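PDB 3T6G: SH2 domain-containing protein 3C from Homo sapiens, which acts as an adapter in integrin-mediated adhesion and cell migration through BCAR1 signalling, its C-terminal Ras-GEF-like domain closed and incapable of canonical nucleotide exchange. Local coordinates for residues R93-R96 / L97-E101; L210-I213 / T214-S218. The protein carries 2 engineered substitutions. All coordinates share one frame; numbering follows the deposited sequence.

Contact 1: residues R93-R96 / L97-E101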
# COMPACT_ATOMS: atom_id res chain seq x y z
N ARG A 93 6.08 -6.35 7.46
CA ARG A 93 4.66 -6.60 7.68
C ARG A 93 3.95 -5.49 8.48
O ARG A 93 2.85 -5.05 8.13
CB ARG A 93 4.46 -7.98 8.31
CG ARG A 93 3.13 -8.17 9.04
CD ARG A 93 2.70 -9.64 9.07
NE ARG A 93 1.37 -9.81 8.47
CZ ARG A 93 0.24 -9.88 9.18
NH1 ARG A 93 0.28 -9.81 10.51
NH2 ARG A 93 -0.92 -10.01 8.54
N GLN A 94 4.56 -5.03 9.57
CA GLN A 94 3.91 -4.05 10.43
C GLN A 94 3.74 -2.67 9.74
O GLN A 94 2.70 -2.03 9.88
CB GLN A 94 4.65 -3.92 11.74
CG GLN A 94 3.83 -3.23 12.80
CD GLN A 94 2.47 -3.89 13.00
OE1 GLN A 94 1.43 -3.30 12.71
NE2 GLN A 94 2.48 -5.13 13.49
N LEU A 95 4.78 -2.25 9.02
CA LEU A 95 4.72 -1.10 8.17
C LEU A 95 3.52 -1.22 7.23
O LEU A 95 2.63 -0.37 7.23
CB LEU A 95 6.03 -0.96 7.36
CG LEU A 95 5.98 0.32 6.51
CD1 LEU A 95 5.67 1.56 7.41
CD2 LEU A 95 7.26 0.55 5.68
N ARG A 96 3.49 -2.29 6.44
CA ARG A 96 2.37 -2.55 5.53
C ARG A 96 1.01 -2.44 6.22
O ARG A 96 0.05 -1.88 5.67
CB ARG A 96 2.50 -3.93 4.90
CG ARG A 96 3.39 -4.00 3.68
CD ARG A 96 3.28 -5.39 3.04
NE ARG A 96 3.70 -6.44 3.97
CZ ARG A 96 4.91 -6.99 3.97
NH1 ARG A 96 5.81 -6.59 3.08
NH2 ARG A 96 5.22 -7.91 4.86
N LEU A 97 0.90 -2.99 7.43
CA LEU A 97 -0.37 -2.92 8.11
C LEU A 97 -0.69 -1.48 8.53
O LEU A 97 -1.83 -1.04 8.42
CB LEU A 97 -0.43 -3.89 9.28
CG LEU A 97 -0.45 -5.37 8.90
CD1 LEU A 97 -0.60 -6.22 10.14
CD2 LEU A 97 -1.59 -5.65 7.95
N ASP A 98 0.33 -0.74 9.00
CA ASP A 98 0.16 0.66 9.40
C ASP A 98 -0.27 1.54 8.23
O ASP A 98 -1.15 2.39 8.38
CB ASP A 98 1.45 1.25 9.99
CG ASP A 98 1.73 0.74 11.36
OD1 ASP A 98 0.77 0.26 12.02
OD2 ASP A 98 2.91 0.82 11.79
N LEU A 99 0.38 1.37 7.09
CA LEU A 99 -0.01 2.11 5.91
C LEU A 99 -1.44 1.75 5.50
O LEU A 99 -2.11 2.57 4.89
CB LEU A 99 0.94 1.87 4.74
CG LEU A 99 2.32 2.51 4.78
CD1 LEU A 99 3.12 2.05 3.55
CD2 LEU A 99 2.21 4.02 4.80
N LEU A 100 -1.91 0.55 5.81
CA LEU A 100 -3.27 0.18 5.44
C LEU A 100 -4.28 0.86 6.39
O LEU A 100 -5.36 1.30 5.94
CB LEU A 100 -3.49 -1.34 5.39
CG LEU A 100 -2.94 -2.13 4.18
CD1 LEU A 100 -2.91 -3.63 4.46
CD2 LEU A 100 -3.69 -1.86 2.90
N GLU A 101 -3.95 0.95 7.67
CA GLU A 101 -4.82 1.67 8.61
C GLU A 101 -4.88 3.12 8.18
O GLU A 101 -5.95 3.73 8.17
CB GLU A 101 -4.32 1.59 10.05
CG GLU A 101 -5.19 2.38 11.03
CD GLU A 101 -6.47 1.64 11.43
OE1 GLU A 101 -6.42 0.40 11.54
OE2 GLU A 101 -7.52 2.29 11.64

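Contact 2: residues L210-I213 / T214-S218. Engineered in segment 214-218: Ser218 (natural residue Cys).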
# COMPACT_ATOMS: atom_id res chain seq x y z
N LEU A 210 -0.30 0.49 -2.92
CA LEU A 210 -1.46 -0.20 -2.34
C LEU A 210 -1.78 -1.57 -2.95
O LEU A 210 -2.12 -2.51 -2.23
CB LEU A 210 -2.70 0.69 -2.28
CG LEU A 210 -2.94 0.96 -0.80
CD1 LEU A 210 -2.18 2.21 -0.40
CD2 LEU A 210 -4.40 1.06 -0.47
N PRO A 211 -1.70 -1.71 -4.27
CA PRO A 211 -1.88 -3.08 -4.73
C PRO A 211 -0.87 -4.02 -4.05
O PRO A 211 -1.30 -4.95 -3.39
CB PRO A 211 -1.61 -2.98 -6.23
CG PRO A 211 -2.11 -1.63 -6.56
CD PRO A 211 -1.73 -0.75 -5.38
N LEU A 212 0.42 -3.76 -4.19
CA LEU A 212 1.45 -4.57 -3.53
C LEU A 212 1.15 -4.91 -2.05
O LEU A 212 1.10 -6.07 -1.67
CB LEU A 212 2.79 -3.87 -3.59
CG LEU A 212 3.88 -4.51 -2.73
CD1 LEU A 212 4.27 -5.89 -3.30
CD2 LEU A 212 5.10 -3.61 -2.65
N ILE A 213 0.98 -3.91 -1.20
CA ILE A 213 0.84 -4.24 0.21
C ILE A 213 -0.43 -5.01 0.51
O ILE A 213 -0.54 -5.69 1.52
CB ILE A 213 0.95 -3.01 1.14
CG1 ILE A 213 -0.12 -1.96 0.82
CG2 ILE A 213 2.35 -2.41 1.05
CD1 ILE A 213 -0.04 -0.77 1.77
N THR A 214 -1.40 -4.93 -0.39
CA THR A 214 -2.63 -5.68 -0.20
C THR A 214 -2.42 -7.16 -0.57
O THR A 214 -2.84 -8.06 0.15
CB THR A 214 -3.76 -5.04 -0.97
OG1 THR A 214 -3.70 -3.62 -0.78
CG2 THR A 214 -5.10 -5.54 -0.45
N LEU A 215 -1.77 -7.39 -1.71
CA LEU A 215 -1.30 -8.71 -2.07
C LEU A 215 -0.57 -9.36 -0.88
O LEU A 215 -1.07 -10.30 -0.27
CB LEU A 215 -0.37 -8.60 -3.27
CG LEU A 215 -0.92 -8.97 -4.65
CD1 LEU A 215 -2.40 -8.95 -4.64
CD2 LEU A 215 -0.38 -8.05 -5.73
N LEU A 216 0.61 -8.83 -0.54
CA LEU A 216 1.45 -9.46 0.47
C LEU A 216 0.76 -9.68 1.81
O LEU A 216 1.30 -10.35 2.68
CB LEU A 216 2.73 -8.68 0.71
CG LEU A 216 3.47 -8.02 -0.45
CD1 LEU A 216 4.87 -7.59 -0.01
CD2 LEU A 216 3.53 -8.93 -1.64
N GLU A 217 -0.43 -9.12 1.98
CA GLU A 217 -1.18 -9.36 3.20
C GLU A 217 -2.38 -10.26 2.92
O GLU A 217 -3.46 -9.79 2.54
CB GLU A 217 -1.59 -8.05 3.86
CG GLU A 217 -0.40 -7.25 4.36
CD GLU A 217 0.41 -8.02 5.38
OE1 GLU A 217 -0.22 -8.65 6.25
OE2 GLU A 217 1.67 -7.98 5.32
N SER A 218 -2.18 -11.55 3.13
CA SER A 218 -3.20 -12.55 2.82
C SER A 218 -2.56 -13.93 2.66
O SER A 218 -1.42 -14.05 2.22
CB SER A 218 -3.95 -12.18 1.53
OG SER A 218 -3.08 -12.24 0.40

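Contact 1: residues R93-R96 / L97-E101
Leu97 lies across the guanidinium of Arg93, one turn earlier on the same helix: its CD1 sits over one face of that group, offset toward the rim, 3.7 Å from NH1 of Arg93. The long chain of Arg93 bends at chi3 (-123°), which carries the guanidinium forward along the helix, so that one of its faces meets the leucine methyl, while NH2 goes to a salt bridge with Glu217. Backbone bonds set the spacing beneath. Leu97 N donates to Arg93 O and Asp98 N to Gln94 O, whereas Leu99 N reaches Leu95 O at 2.8 Å with the straightest N-H of the four, 171°. Leu100 N on Arg96 O is the most bent.

The packed side carries Leu95, Arg96 and Leu99. CD1 of Leu95 meets CG of Leu99 at 4.4 Å, a modest touch; Leu99 also rests on Leu87 and Ile213. Arg96 is buried too, its NE paired with Glu217 and its NH1 held by the carbonyls of Leu87 and Leu89. Asp98 is likewise buried, its carboxylate pinned by Ser14 OG and Ser15 N. By contrast, Arg93 is exposed, and Gln94 and Leu97 partly so. OE1 of Gln94 stands 3.7 Å from OD1 of Asp98, the amide and carboxylate planes 46° apart and no bond joining them. The backbone pairs are the i to i+4 bonds of a regular alpha-helix, here the first turns of helix 93-115 in the Ras-GEF-like domain.

Contact 2: residues L210-I213 / T214-S218
Leu212 has CG anti to its own backbone N (chi1 170°), whereas Leu216 has CG anti to its carbonyl carbon and beside N (chi1 -38°), and the two turns bring their branches together on one side of the backbone. CD1 of Leu212 meets CD2 of Leu216 at 3.5 Å, and CG of Leu216 lies 3.6 Å from that same CD1, so one methyl of Leu212 bears on the fork of the later leucine. The same turn of Leu216 sets its CG 3.3 Å from Leu212 O, the carbonyl that accepts Leu216 N in a nearly straight bond (165°).

Leu215 N is likewise well aligned on Pro211 O. At Thr214 the hydroxyl stands beside the backbone N, and OG1 as well as N of Thr214 donates to Leu210 O, although the 2.4 Å from OG1 to that oxygen is very short for the 2.50 Å model and its exact length is doubtful. A weak further bond runs from Thr214 N to Pro211 O. Farther on, the engineered Ser218 gives its OG to Leu215 O at 2.9 Å, in the carbonyl plane.

With an alanine at Leu216, CD1 of Leu212 is likely to lose its leucine partner, opening a gap beside Leu243. Leu216 also touches an apolar side chain on a chain of another protein.

The segment packs on two longer helices. Leu212 and Leu216 rest on Leu243 of helix 236-250, with Ala246 also against Leu212, while Ile213 and Leu216 meet Arg96 and Leu210 meets Phe103 of helix 93-115.

Overall arrangement
Contact 1 and contact 2 are neighbours in the fold, their centres about 10 Å apart, and each is local to one stretch of chain: the start of helix 93-115, and the short helix 210-215 with the residues after it. Neither is wholly core or surface. Contact 1 lies about 13 Å and contact 2 about 16 Å from the centre of the chain, each with a buried and an exposed part. In contact 1 several charged side chains, Arg96 and Asp98 among them although buried, are paired with other parts of the chain, whereas contact 2 relies more on leucine packing and a threonine hydroxyl. Glu217 of contact 2 joins them, and beside this charged junction Arg96 CG packs on Ile213 CG2.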